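Novel Thermotoga maritima enzyme TM1112 (Thermotoga maritima, PDB 1O5U) is of unknown function but, as a small single-domain member of the cupin family, probably works as an enzyme whose pocket lies inside its beta-barrel. Local coordinates at residues V60-E65 against C86-L91; V15-P20 against D76-P81; L28-W33 against T52-E57; K38-F43 against L91-K96. All coordinates share one frame; numbering follows the deposited sequence.

Interaction 1 of 4, residues V60-E65 against C86-L91; sequences VEVTTE and CRWKVL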
loop_
_atom_site.group_PDB
_atom_site.type_symbol
_atom_site.label_atom_id
_atom_site.label_comp_id
_atom_site.label_asym_id
_atom_site.label_seq_id
_atom_site.Cartn_x
_atom_site.Cartn_y
_atom_site.Cartn_z
ATOM N N VAL A 60 4.401 7.383 0.977
ATOM C CA VAL A 60 3.419 7.488 2.031
ATOM C C VAL A 60 4.036 7.061 3.342
ATOM O O VAL A 60 4.795 6.095 3.351
ATOM C CB VAL A 60 2.221 6.559 1.780
ATOM C CG1 VAL A 60 1.118 6.801 2.791
ATOM C CG2 VAL A 60 1.681 6.769 0.379
ATOM N N GLU A 61 3.746 7.801 4.410
ATOM C CA GLU A 61 4.096 7.407 5.792
ATOM C C GLU A 61 2.796 6.804 6.393
ATOM O O GLU A 61 1.796 7.510 6.450
ATOM C CB GLU A 61 4.523 8.609 6.636
ATOM C CG GLU A 61 5.928 9.165 6.321
ATOM C CD GLU A 61 6.264 10.523 6.974
ATOM O OE1 GLU A 61 5.346 11.264 7.439
ATOM O OE2 GLU A 61 7.487 10.915 6.961
ATOM N N VAL A 62 2.823 5.548 6.825
ATOM C CA VAL A 62 1.627 4.942 7.468
ATOM C C VAL A 62 1.929 4.786 8.978
ATOM O O VAL A 62 2.989 4.349 9.340
ATOM C CB VAL A 62 1.275 3.624 6.797
ATOM C CG1 VAL A 62 0.160 2.929 7.483
ATOM C CG2 VAL A 62 0.965 3.825 5.326
ATOM N N THR A 63 1.011 5.216 9.856
ATOM C CA THR A 63 1.127 5.019 11.291
ATOM C C THR A 63 -0.095 4.216 11.699
ATOM O O THR A 63 -1.216 4.671 11.487
ATOM C CB THR A 63 1.119 6.358 12.031
ATOM O OG1 THR A 63 2.222 7.158 11.558
ATOM C CG2 THR A 63 1.397 6.160 13.490
ATOM N N THR A 64 0.129 3.048 12.280
ATOM C CA THR A 64 -0.973 2.192 12.697
ATOM C C THR A 64 -1.597 2.716 13.992
ATOM O O THR A 64 -1.034 3.573 14.684
ATOM C CB THR A 64 -0.537 0.748 12.855
ATOM O OG1 THR A 64 0.366 0.601 13.955
ATOM C CG2 THR A 64 0.194 0.274 11.667
ATOM N N GLU A 65 -2.765 2.194 14.328
ATOM C CA GLU A 65 -3.443 2.612 15.549
ATOM C C GLU A 65 -2.565 2.491 16.785
ATOM O O GLU A 65 -2.645 3.329 17.707
ATOM C CB GLU A 65 -4.681 1.742 15.753
ATOM C CG GLU A 65 -5.697 2.332 16.682
ATOM C CD GLU A 65 -6.887 1.412 16.830
ATOM O OE1 GLU A 65 -6.830 0.231 16.344
ATOM O OE2 GLU A 65 -7.865 1.867 17.457
ATOM N N CYS A 86 -5.309 2.604 10.575
ATOM C CA CYS A 86 -4.097 3.364 10.458
ATOM C C CYS A 86 -4.389 4.713 9.886
ATOM O O CYS A 86 -5.536 5.028 9.549
ATOM C CB CYS A 86 -3.095 2.628 9.563
ATOM S SG CYS A 86 -3.654 2.409 7.864
ATOM N N ARG A 87 -3.354 5.539 9.835
ATOM C CA ARG A 87 -3.442 6.840 9.190
ATOM C C ARG A 87 -2.401 6.871 8.109
ATOM O O ARG A 87 -1.261 6.483 8.346
ATOM C CB ARG A 87 -3.170 7.935 10.195
ATOM C CG ARG A 87 -3.397 9.348 9.663
ATOM C CD ARG A 87 -3.741 10.309 10.769
ATOM N NE ARG A 87 -3.995 11.671 10.297
ATOM C CZ ARG A 87 -5.198 12.171 9.982
ATOM N NH1 ARG A 87 -6.289 11.445 10.069
ATOM N NH2 ARG A 87 -5.296 13.424 9.570
ATOM N N TRP A 88 -2.825 7.267 6.915
ATOM C CA TRP A 88 -1.973 7.521 5.777
ATOM C C TRP A 88 -1.580 8.988 5.701
ATOM O O TRP A 88 -2.439 9.875 5.808
ATOM C CB TRP A 88 -2.707 7.164 4.465
ATOM C CG TRP A 88 -2.666 5.701 4.084
ATOM C CD1 TRP A 88 -2.953 4.652 4.885
ATOM C CD2 TRP A 88 -2.340 5.155 2.804
ATOM N NE1 TRP A 88 -2.812 3.474 4.186
ATOM C CE2 TRP A 88 -2.444 3.751 2.903
ATOM C CE3 TRP A 88 -2.003 5.702 1.565
ATOM C CZ2 TRP A 88 -2.158 2.925 1.860
ATOM C CZ3 TRP A 88 -1.755 4.868 0.524
ATOM C CH2 TRP A 88 -1.822 3.497 0.665
ATOM N N LYS A 89 -0.291 9.250 5.497
ATOM C CA LYS A 89 0.196 10.600 5.156
ATOM C C LYS A 89 0.886 10.520 3.819
ATOM O O LYS A 89 2.004 9.968 3.710
ATOM C CB LYS A 89 1.170 11.117 6.213
ATOM C CG LYS A 89 1.521 12.588 6.002
ATOM C CD LYS A 89 2.284 13.178 7.138
ATOM C CE LYS A 89 2.595 14.642 6.828
ATOM N NZ LYS A 89 3.516 15.271 7.829
ATOM N N VAL A 90 0.199 10.982 2.790
ATOM C CA VAL A 90 0.693 10.878 1.432
ATOM C C VAL A 90 1.642 12.078 1.214
ATOM O O VAL A 90 1.232 13.225 1.218
ATOM C CB VAL A 90 -0.435 10.936 0.407
ATOM C CG1 VAL A 90 0.157 10.993 -1.010
ATOM C CG2 VAL A 90 -1.443 9.765 0.556
ATOM N N LEU A 91 2.931 11.807 1.099
ATOM C CA LEU A 91 3.936 12.857 0.994
ATOM C C LEU A 91 4.237 13.214 -0.460
ATOM O O LEU A 91 4.532 14.383 -0.779
ATOM C CB LEU A 91 5.223 12.369 1.660
ATOM C CG LEU A 91 5.142 12.104 3.165
ATOM C CD1 LEU A 91 6.424 11.466 3.619
ATOM C CD2 LEU A 91 4.850 13.356 3.956
HETATM O O HOH W 1 5.711 13.970 8.101
#
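V62 lays its CG2 methyl over one face of the W88 indole, 4.0 Å from the centroid of the five-membered ring and 11° off its normal, a CH-pi contact made by side chains that run alongside each other. V60 works on the benzene half of the same ring: its CG1, set anti to the backbone N (chi1 -173°), comes within 3.5 Å of W88 CE3. C86 SG lies in the plane of the indole at its edge and touches V62 CG1 at 3.9 Å. This tight face looks into the barrel of the cupin fold, where strands 58-64 and 85-90 pair antiparallel as the middle strands of one sheet. Four backbone hydrogen bonds hold them, a reciprocal pair between E61 and K89 and another between T63 and R87, the shortest 2.8 Å from R87 N to T63 O. F43 and W36 add their rings around W88, which lies close to a bound unidentified ligand. The other face of the sheet is looser and wetter. There E61 and K89 run side by side, and their charges stay 4.4 Å apart (E61 OE1 to K89 NZ), too far for a direct ion pair. One water fills in, donating to E61 OE1 at 2.8 Å and accepting from K89 NZ. L91 closes this end, its CD1 methyl 3.5 Å from E61 CD, while R87 turns off to pair with D44 and E42.

Interaction 2 of 4, residues V15-P20 against D76-P81; sequences VKIEKP and DLVTFP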
loop_
_atom_site.group_PDB
_atom_site.type_symbol
_atom_site.label_atom_id
_atom_site.label_comp_id
_atom_site.label_asym_id
_atom_site.label_seq_id
_atom_site.Cartn_x
_atom_site.Cartn_y
_atom_site.Cartn_z
ATOM N N VAL A 15 2.127 -4.294 8.857
ATOM C CA VAL A 15 2.186 -3.984 7.438
ATOM C C VAL A 15 3.461 -4.620 6.850
ATOM O O VAL A 15 4.586 -4.362 7.325
ATOM C CB VAL A 15 2.215 -2.490 7.167
ATOM C CG1 VAL A 15 2.157 -2.219 5.679
ATOM C CG2 VAL A 15 1.038 -1.794 7.865
ATOM N N LYS A 16 3.284 -5.465 5.842
ATOM C CA LYS A 16 4.379 -6.224 5.288
ATOM C C LYS A 16 4.763 -5.526 4.033
ATOM O O LYS A 16 3.896 -5.190 3.263
ATOM C CB LYS A 16 3.925 -7.647 4.987
ATOM C CG LYS A 16 3.534 -8.341 6.238
ATOM C CD LYS A 16 2.889 -9.692 6.013
ATOM C CE LYS A 16 2.542 -10.335 7.368
ATOM N NZ LYS A 16 3.752 -10.548 8.259
ATOM N N ILE A 17 6.058 -5.304 3.836
ATOM C CA ILE A 17 6.573 -4.527 2.713
ATOM C C ILE A 17 7.809 -5.189 2.135
ATOM O O ILE A 17 8.742 -5.592 2.876
ATOM C CB ILE A 17 6.963 -3.110 3.185
ATOM C CG1 ILE A 17 5.790 -2.422 3.884
ATOM C CG2 ILE A 17 7.471 -2.263 2.011
ATOM C CD1 ILE A 17 6.166 -1.062 4.585
ATOM N N GLU A 18 7.845 -5.328 0.823
ATOM C CA GLU A 18 8.997 -5.865 0.183
ATOM C C GLU A 18 9.167 -5.277 -1.170
ATOM O O GLU A 18 8.226 -4.754 -1.742
ATOM C CB GLU A 18 8.868 -7.411 0.092
ATOM C CG GLU A 18 8.019 -7.948 -1.033
ATOM C CD GLU A 18 7.817 -9.440 -0.959
ATOM O OE1 GLU A 18 7.573 -9.937 0.179
ATOM O OE2 GLU A 18 7.960 -10.115 -2.006
ATOM N N LYS A 19 10.392 -5.316 -1.663
ATOM C CA LYS A 19 10.682 -5.047 -3.052
ATOM C C LYS A 19 10.585 -6.387 -3.755
ATOM O O LYS A 19 11.494 -7.248 -3.603
ATOM C CB LYS A 19 12.092 -4.464 -3.209
ATOM C CG LYS A 19 12.249 -3.120 -2.540
ATOM C CD LYS A 19 11.504 -2.039 -3.281
ATOM C CE LYS A 19 12.002 -0.609 -2.871
ATOM N NZ LYS A 19 11.007 0.414 -3.274
ATOM N N PRO A 20 9.503 -6.624 -4.524
ATOM C CA PRO A 20 9.283 -7.972 -5.057
ATOM C C PRO A 20 10.258 -8.302 -6.174
ATOM O O PRO A 20 10.729 -7.407 -6.865
ATOM C CB PRO A 20 7.830 -7.896 -5.571
ATOM C CG PRO A 20 7.757 -6.503 -6.055
ATOM C CD PRO A 20 8.425 -5.704 -4.943
ATOM N N ASP A 76 7.457 -0.735 -4.109
ATOM C CA ASP A 76 7.104 -1.625 -3.018
ATOM C C ASP A 76 5.840 -2.410 -3.283
ATOM O O ASP A 76 4.870 -1.855 -3.821
ATOM C CB ASP A 76 6.857 -0.816 -1.731
ATOM C CG ASP A 76 8.122 -0.267 -1.103
ATOM O OD1 ASP A 76 7.977 0.623 -0.224
ATOM O OD2 ASP A 76 9.268 -0.726 -1.369
ATOM N N LEU A 77 5.840 -3.654 -2.798
ATOM C CA LEU A 77 4.677 -4.528 -2.700
ATOM C C LEU A 77 4.337 -4.564 -1.225
ATOM O O LEU A 77 5.134 -5.021 -0.401
ATOM C CB LEU A 77 5.003 -5.890 -3.184
ATOM C CG LEU A 77 3.812 -6.856 -3.281
ATOM C CD1 LEU A 77 2.820 -6.446 -4.382
ATOM C CD2 LEU A 77 4.345 -8.233 -3.543
ATOM N N VAL A 78 3.133 -4.108 -0.890
ATOM C CA VAL A 78 2.715 -3.924 0.507
ATOM C C VAL A 78 1.446 -4.706 0.790
ATOM O O VAL A 78 0.546 -4.727 -0.044
ATOM C CB VAL A 78 2.441 -2.445 0.833
ATOM C CG1 VAL A 78 2.165 -2.304 2.323
ATOM C CG2 VAL A 78 3.585 -1.598 0.322
ATOM N N THR A 79 1.386 -5.401 1.944
ATOM C CA THR A 79 0.180 -6.125 2.331
ATOM C C THR A 79 -0.323 -5.608 3.659
ATOM O O THR A 79 0.405 -5.634 4.654
ATOM C CB THR A 79 0.430 -7.639 2.378
ATOM O OG1 THR A 79 0.865 -8.080 1.084
ATOM C CG2 THR A 79 -0.869 -8.417 2.647
ATOM N N PHE A 80 -1.583 -5.155 3.653
ATOM C CA PHE A 80 -2.279 -4.662 4.828
ATOM C C PHE A 80 -3.254 -5.761 5.273
ATOM O O PHE A 80 -3.975 -6.256 4.424
ATOM C CB PHE A 80 -3.077 -3.426 4.455
ATOM C CG PHE A 80 -2.246 -2.296 3.982
ATOM C CD1 PHE A 80 -2.055 -2.070 2.624
ATOM C CD2 PHE A 80 -1.621 -1.453 4.881
ATOM C CE1 PHE A 80 -1.283 -0.995 2.192
ATOM C CE2 PHE A 80 -0.812 -0.396 4.441
ATOM C CZ PHE A 80 -0.654 -0.195 3.093
ATOM N N PRO A 81 -3.283 -6.118 6.563
ATOM C CA PRO A 81 -4.202 -7.132 7.092
ATOM C C PRO A 81 -5.575 -6.606 7.404
ATOM O O PRO A 81 -5.738 -5.460 7.863
ATOM C CB PRO A 81 -3.548 -7.546 8.415
ATOM C CG PRO A 81 -2.823 -6.367 8.863
ATOM C CD PRO A 81 -2.406 -5.590 7.626
#
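V15 overlaps V78 and F80 through its CG1 methyl. The approach to V78 CG1 is tight, 3.4 Å from V15 CG1 and inside the usual van der Waals spacing. V15 CG1 also comes 3.7 Å from F80 CE2, while V78 CG1 sits over one face of the F80 ring, toward its rim. I17 continues this apolar side, its CG1 lying alongside V78 and its CG2 meeting the carboxylate of D76. Beyond it K19 folds back: a bend at chi2 (-71°) brings NZ to 2.8 Å from D76 OD2, a salt bridge in which the ammonium group comes from above the carboxylate plane, 56° out of it. D76 OD1 accepts from the backbone of E73, so both ends of this buried carboxylate are held. On the opposite face P20 CD rests 3.9 Å from L77 CB. Reciprocal backbone bonds between K16 and T79 and between E18 and L77 knit the antiparallel strands, the one from L77 N to E18 O nearly straight. Strand 16-18 is an edge strand of one of the two sheets of the cupin beta-barrel; 77-80 lies between it and 51-55, with helix 22-28 packed against P20 and L77 and strand 69-73 against V15, I17 and V78.

Interaction 3 of 4, residues L28-W33 against T52-E57; sequences LSVEKW and TCYILE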
loop_
_atom_site.group_PDB
_atom_site.type_symbol
_atom_site.label_atom_id
_atom_site.label_comp_id
_atom_site.label_asym_id
_atom_site.label_seq_id
_atom_site.Cartn_x
_atom_site.Cartn_y
_atom_site.Cartn_z
ATOM N N LEU A 28 1.932 -12.518 -9.991
ATOM C CA LEU A 28 0.752 -11.905 -9.367
ATOM C C LEU A 28 -0.118 -11.175 -10.426
ATOM O O LEU A 28 -1.277 -10.850 -10.159
ATOM C CB LEU A 28 1.175 -10.908 -8.275
ATOM C CG LEU A 28 1.703 -11.397 -6.917
ATOM C CD1 LEU A 28 2.118 -10.247 -6.049
ATOM C CD2 LEU A 28 0.719 -12.258 -6.187
ATOM N N SER A 29 0.461 -10.896 -11.592
ATOM C CA SER A 29 -0.219 -10.169 -12.663
ATOM C C SER A 29 -0.809 -8.879 -12.084
ATOM O O SER A 29 -1.973 -8.555 -12.287
ATOM C CB SER A 29 -1.310 -11.018 -13.315
ATOM O OG SER A 29 -0.761 -11.969 -14.247
ATOM N N VAL A 30 0.009 -8.138 -11.350
ATOM C CA VAL A 30 -0.498 -6.918 -10.721
ATOM C C VAL A 30 -0.973 -5.884 -11.749
ATOM O O VAL A 30 -1.784 -5.019 -11.429
ATOM C CB VAL A 30 0.505 -6.309 -9.668
ATOM C CG1 VAL A 30 1.094 -7.413 -8.778
ATOM C CG2 VAL A 30 1.539 -5.515 -10.351
ATOM N N GLU A 31 -0.519 -5.941 -12.991
ATOM C CA GLU A 31 -0.948 -4.902 -13.927
ATOM C C GLU A 31 -2.412 -5.032 -14.308
ATOM O O GLU A 31 -2.985 -4.091 -14.795
ATOM C CB GLU A 31 -0.082 -4.829 -15.188
ATOM C CG GLU A 31 -0.397 -5.862 -16.245
ATOM C CD GLU A 31 -0.029 -7.293 -15.852
ATOM O OE1 GLU A 31 0.510 -7.502 -14.764
ATOM O OE2 GLU A 31 -0.253 -8.211 -16.666
ATOM N N LYS A 32 -3.024 -6.185 -14.013
ATOM C CA LYS A 32 -4.459 -6.348 -14.178
ATOM C C LYS A 32 -5.297 -5.906 -12.982
ATOM O O LYS A 32 -6.509 -5.958 -13.056
ATOM C CB LYS A 32 -4.772 -7.803 -14.504
ATOM C CG LYS A 32 -4.061 -8.252 -15.768
ATOM C CD LYS A 32 -4.407 -9.643 -16.131
ATOM C CE LYS A 32 -3.922 -9.985 -17.522
ATOM N NZ LYS A 32 -4.112 -11.438 -17.889
ATOM N N TRP A 33 -4.654 -5.536 -11.880
ATOM C CA TRP A 33 -5.358 -5.105 -10.711
ATOM C C TRP A 33 -5.840 -3.681 -10.936
ATOM O O TRP A 33 -5.120 -2.899 -11.575
ATOM C CB TRP A 33 -4.442 -5.118 -9.507
ATOM C CG TRP A 33 -3.934 -6.476 -9.040
ATOM C CD1 TRP A 33 -4.245 -7.683 -9.504
ATOM C CD2 TRP A 33 -3.029 -6.680 -7.945
ATOM N NE1 TRP A 33 -3.568 -8.664 -8.806
ATOM C CE2 TRP A 33 -2.806 -8.066 -7.838
ATOM C CE3 TRP A 33 -2.351 -5.817 -7.083
ATOM C CZ2 TRP A 33 -1.974 -8.620 -6.854
ATOM C CZ3 TRP A 33 -1.544 -6.361 -6.080
ATOM C CH2 TRP A 33 -1.340 -7.744 -6.002
ATOM N N THR A 52 -3.413 -6.098 -0.853
ATOM C CA THR A 52 -2.060 -6.014 -1.386
ATOM C C THR A 52 -2.018 -4.914 -2.402
ATOM O O THR A 52 -2.920 -4.859 -3.238
ATOM C CB THR A 52 -1.679 -7.358 -2.042
ATOM O OG1 THR A 52 -1.739 -8.379 -1.031
ATOM C CG2 THR A 52 -0.223 -7.351 -2.533
ATOM N N CYS A 53 -0.999 -4.048 -2.316
ATOM C CA CYS A 53 -0.836 -2.840 -3.151
ATOM C C CYS A 53 0.560 -2.937 -3.753
ATOM O O CYS A 53 1.510 -3.273 -3.041
ATOM C CB CYS A 53 -0.924 -1.555 -2.243
ATOM S SG CYS A 53 -2.647 -1.501 -1.585
ATOM N N TYR A 54 0.668 -2.676 -5.044
ATOM C CA TYR A 54 1.950 -2.436 -5.698
ATOM C C TYR A 54 2.063 -0.938 -6.061
ATOM O O TYR A 54 1.249 -0.411 -6.794
ATOM C CB TYR A 54 2.130 -3.312 -6.940
ATOM C CG TYR A 54 3.475 -3.111 -7.591
ATOM C CD1 TYR A 54 3.594 -2.463 -8.828
ATOM C CD2 TYR A 54 4.653 -3.439 -6.905
ATOM C CE1 TYR A 54 4.810 -2.252 -9.392
ATOM C CE2 TYR A 54 5.885 -3.169 -7.461
ATOM C CZ TYR A 54 5.958 -2.613 -8.699
ATOM O OH TYR A 54 7.203 -2.391 -9.256
ATOM N N ILE A 55 3.071 -0.279 -5.535
ATOM C CA ILE A 55 3.234 1.177 -5.710
ATOM C C ILE A 55 3.970 1.529 -7.011
ATOM O O ILE A 55 5.174 1.202 -7.218
ATOM C CB ILE A 55 3.950 1.828 -4.482
ATOM C CG1 ILE A 55 3.391 1.371 -3.154
ATOM C CG2 ILE A 55 3.952 3.345 -4.557
ATOM C CD1 ILE A 55 1.916 1.543 -2.984
ATOM N N LEU A 56 3.234 2.212 -7.898
ATOM C CA LEU A 56 3.785 2.674 -9.151
ATOM C C LEU A 56 4.524 3.996 -8.997
ATOM O O LEU A 56 5.534 4.233 -9.641
ATOM C CB LEU A 56 2.658 2.819 -10.209
ATOM C CG LEU A 56 1.953 1.517 -10.617
ATOM C CD1 LEU A 56 0.818 1.783 -11.573
ATOM C CD2 LEU A 56 2.959 0.577 -11.268
ATOM N N GLU A 57 3.980 4.882 -8.164
ATOM C CA GLU A 57 4.548 6.181 -7.892
ATOM C C GLU A 57 4.157 6.609 -6.499
ATOM O O GLU A 57 3.104 6.239 -6.014
ATOM C CB GLU A 57 4.009 7.243 -8.856
ATOM C CG GLU A 57 4.243 6.988 -10.332
ATOM C CD GLU A 57 5.726 7.071 -10.743
ATOM O OE1 GLU A 57 6.571 7.652 -10.026
ATOM O OE2 GLU A 57 6.044 6.530 -11.829
#
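A chi1 of -66° puts the W33 ring anti to its carbonyl carbon, and chi2 near zero (-4°) turns the benzene half of the indole toward the strand, where it meets T52. On the strand, T52 holds CG2 anti to its backbone N (chi1 -61° for OG1), so that the methyl, rather than the hydroxyl, reaches the tryptophan: W33 CH2 is 3.7 Å from T52 CG2. The neighbouring ring carbon, W33 CZ3, lies 3.5 Å from T52 O, and the backbone N of Y54 stands at the indole edge, near its plane. More lightly, V30 brings CG2 to 4.0 Å from Y54 CD1, the two side chains crossing at about a right angle. V30 also backs the tryptophan from its own segment, its CA sitting over one face of the indole 3.7 Å above the plane. A short 3-10 turn fixes this geometry, with W33 N bonded to V30 O. No hydrogen bond spans the two segments, and the contact rests on packing alone. With an alanine here in place of W33, the T52 methyl would probably lose its aromatic partner and a gap open between turn and strand. The turn lies between helix 22-28, whose L25 touches both V30 and Y54, and strand 35-38; strand 51-55, in the cupin barrel's larger sheet, runs between 77-80 and 93-100, and H97 of the latter bonds to W33 O.

Interaction 4 of 4, residues K38-F43 against L91-K96; sequences KEVSEF and LEPVRK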
loop_
_atom_site.group_PDB
_atom_site.type_symbol
_atom_site.label_atom_id
_atom_site.label_comp_id
_atom_site.label_asym_id
_atom_site.label_seq_id
_atom_site.Cartn_x
_atom_site.Cartn_y
_atom_site.Cartn_z
ATOM N N LYS A 38 -3.900 9.021 -5.204
ATOM C CA LYS A 38 -4.228 9.963 -4.143
ATOM C C LYS A 38 -3.196 11.064 -4.135
ATOM O O LYS A 38 -1.993 10.816 -4.220
ATOM C CB LYS A 38 -4.216 9.296 -2.790
ATOM C CG LYS A 38 -4.807 10.082 -1.642
ATOM C CD LYS A 38 -6.262 10.184 -1.827
ATOM C CE LYS A 38 -6.932 10.692 -0.638
ATOM N NZ LYS A 38 -6.658 12.095 -0.495
ATOM N N GLU A 39 -3.692 12.296 -3.990
ATOM C CA GLU A 39 -2.838 13.464 -3.950
ATOM C C GLU A 39 -2.238 13.597 -2.556
ATOM O O GLU A 39 -2.650 12.905 -1.652
ATOM C CB GLU A 39 -3.673 14.718 -4.277
ATOM C CG GLU A 39 -4.616 15.102 -3.152
ATOM C CD GLU A 39 -5.883 14.222 -2.992
ATOM O OE1 GLU A 39 -6.244 13.362 -3.873
ATOM O OE2 GLU A 39 -6.588 14.476 -1.973
ATOM N N VAL A 40 -1.313 14.545 -2.358
ATOM C CA VAL A 40 -0.765 14.822 -1.019
ATOM C C VAL A 40 -1.927 15.157 -0.055
ATOM O O VAL A 40 -2.766 16.015 -0.352
ATOM C CB VAL A 40 0.264 15.973 -1.087
ATOM C CG1 VAL A 40 0.627 16.520 0.293
ATOM C CG2 VAL A 40 1.481 15.508 -1.890
ATOM N N SER A 41 -1.949 14.494 1.093
ATOM C CA SER A 41 -3.089 14.424 1.983
ATOM C C SER A 41 -2.746 13.585 3.207
ATOM O O SER A 41 -1.704 12.915 3.236
ATOM C CB SER A 41 -4.299 13.810 1.267
ATOM O OG SER A 41 -4.043 12.492 0.813
ATOM N N GLU A 42 -3.638 13.598 4.192
ATOM C CA GLU A 42 -3.509 12.776 5.422
ATOM C C GLU A 42 -4.891 12.355 5.867
ATOM O O GLU A 42 -5.775 13.198 5.928
ATOM C CB GLU A 42 -2.808 13.564 6.542
ATOM C CG GLU A 42 -2.368 12.705 7.744
ATOM C CD GLU A 42 -1.368 13.382 8.703
ATOM O OE1 GLU A 42 -0.815 14.492 8.396
ATOM O OE2 GLU A 42 -1.094 12.771 9.770
ATOM N N PHE A 43 -5.092 11.057 6.124
ATOM C CA PHE A 43 -6.439 10.520 6.386
ATOM C C PHE A 43 -6.357 9.166 7.049
ATOM O O PHE A 43 -5.394 8.413 6.816
ATOM C CB PHE A 43 -7.222 10.369 5.085
ATOM C CG PHE A 43 -6.542 9.497 4.061
ATOM C CD1 PHE A 43 -6.716 8.120 4.035
ATOM C CD2 PHE A 43 -5.689 10.052 3.127
ATOM C CE1 PHE A 43 -6.063 7.343 3.081
ATOM C CE2 PHE A 43 -5.048 9.272 2.203
ATOM C CZ PHE A 43 -5.225 7.939 2.172
ATOM N N LEU A 91 2.931 11.807 1.099
ATOM C CA LEU A 91 3.936 12.857 0.994
ATOM C C LEU A 91 4.237 13.214 -0.460
ATOM O O LEU A 91 4.532 14.383 -0.779
ATOM C CB LEU A 91 5.223 12.369 1.660
ATOM C CG LEU A 91 5.142 12.104 3.165
ATOM C CD1 LEU A 91 6.424 11.466 3.619
ATOM C CD2 LEU A 91 4.850 13.356 3.956
ATOM N N GLU A 92 4.230 12.197 -1.312
ATOM C CA GLU A 92 4.301 12.388 -2.769
ATOM C C GLU A 92 3.116 11.694 -3.386
ATOM O O GLU A 92 2.817 10.551 -3.022
ATOM C CB GLU A 92 5.610 11.826 -3.304
ATOM C CG GLU A 92 6.828 12.509 -2.686
ATOM C CD GLU A 92 8.120 11.824 -3.041
ATOM O OE1 GLU A 92 8.120 10.914 -3.897
ATOM O OE2 GLU A 92 9.136 12.210 -2.421
ATOM N N PRO A 93 2.435 12.319 -4.350
ATOM C CA PRO A 93 1.226 11.714 -4.927
ATOM C C PRO A 93 1.393 10.256 -5.298
ATOM O O PRO A 93 2.360 9.877 -5.989
ATOM C CB PRO A 93 0.961 12.577 -6.162
ATOM C CG PRO A 93 1.561 13.843 -5.829
ATOM C CD PRO A 93 2.722 13.636 -4.945
ATOM N N VAL A 94 0.420 9.449 -4.885
ATOM C CA VAL A 94 0.518 7.978 -4.973
ATOM C C VAL A 94 -0.290 7.467 -6.121
ATOM O O VAL A 94 -1.360 8.009 -6.397
ATOM C CB VAL A 94 0.303 7.239 -3.634
ATOM C CG1 VAL A 94 1.304 7.699 -2.662
ATOM C CG2 VAL A 94 -1.043 7.421 -3.058
ATOM N N ARG A 95 0.260 6.475 -6.833
ATOM C CA ARG A 95 -0.455 5.655 -7.823
ATOM C C ARG A 95 -0.124 4.215 -7.532
ATOM O O ARG A 95 1.035 3.853 -7.381
ATOM C CB ARG A 95 -0.085 5.996 -9.256
ATOM C CG ARG A 95 -0.790 5.185 -10.267
ATOM C CD ARG A 95 -0.533 5.623 -11.705
ATOM N NE ARG A 95 -0.868 7.016 -11.901
ATOM C CZ ARG A 95 -0.145 7.891 -12.561
ATOM N NH1 ARG A 95 -0.565 9.137 -12.625
ATOM N NH2 ARG A 95 0.989 7.552 -13.155
ATOM N N LYS A 96 -1.139 3.371 -7.412
ATOM C CA LYS A 96 -0.893 1.968 -7.083
ATOM C C LYS A 96 -1.891 1.057 -7.739
ATOM O O LYS A 96 -3.035 1.479 -8.073
ATOM C CB LYS A 96 -0.936 1.774 -5.565
ATOM C CG LYS A 96 -2.250 1.960 -4.962
ATOM C CD LYS A 96 -2.202 2.002 -3.434
ATOM C CE LYS A 96 -3.534 1.520 -2.874
ATOM N NZ LYS A 96 -3.361 1.152 -1.423
#
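K38 and V94 form an antiparallel hydrogen-bonded pair, with K38 N to V94 O at 3.0 Å and V94 N to K38 O at 2.9 Å, the second donor lying in the carbonyl plane. Their side chains share a face of the sheet; V94 CG2 comes 3.7 Å from K38 CB, but in one of two modelled conformers of the valine, so this touch is doubtful. The rest of the lysine leaves the strand: bends at chi2 (69°) and chi4 (73°) curl NZ back over the turn that follows. There K38 NZ makes a salt bridge to E39 OE2 at 2.8 Å, arriving from above the carboxylate plane, and a hydrogen bond to S41 OG, whose hydroxyl in turn donates to E39 O. A methionine replacing K38 would probably leave the E39 carboxylate without its charged mate, S41 OG without this donor and the turn less firmly pinned. V40 sets CG2 3.4 Å from L91 O and 3.8 Å from P93 CD, crossing the proline at a slant. L91 and E92 both face K59, a classic beta bulge, and here the chain turns from one sheet to the other. Two corners thus meet at the surface, 39-40 and 91-92, each handing the chain between the two antiparallel sheets of the cupin beta-barrel.

Interactions 1 and 4 lie close, centres about 10 Å apart, and share L91, where the chain leaves strand 85-90 for 93-100; interaction 1 is nested within the loop that interaction 4 closes. Interaction 3 is nested likewise inside interaction 2, their centres about 11 Å apart, through the neighbouring strands 51-55 and 77-80. Interactions 1 and 3 sit about 19 Å apart on opposite sides of the chain's centre. W88 and F80 bring interactions 1 and 2 together across the two sheets, while K96, covalently linked to the unidentified ligand, comes beside C53 of interaction 3. The contacts thus join both sheets around an interior that is probably the cupin pocket.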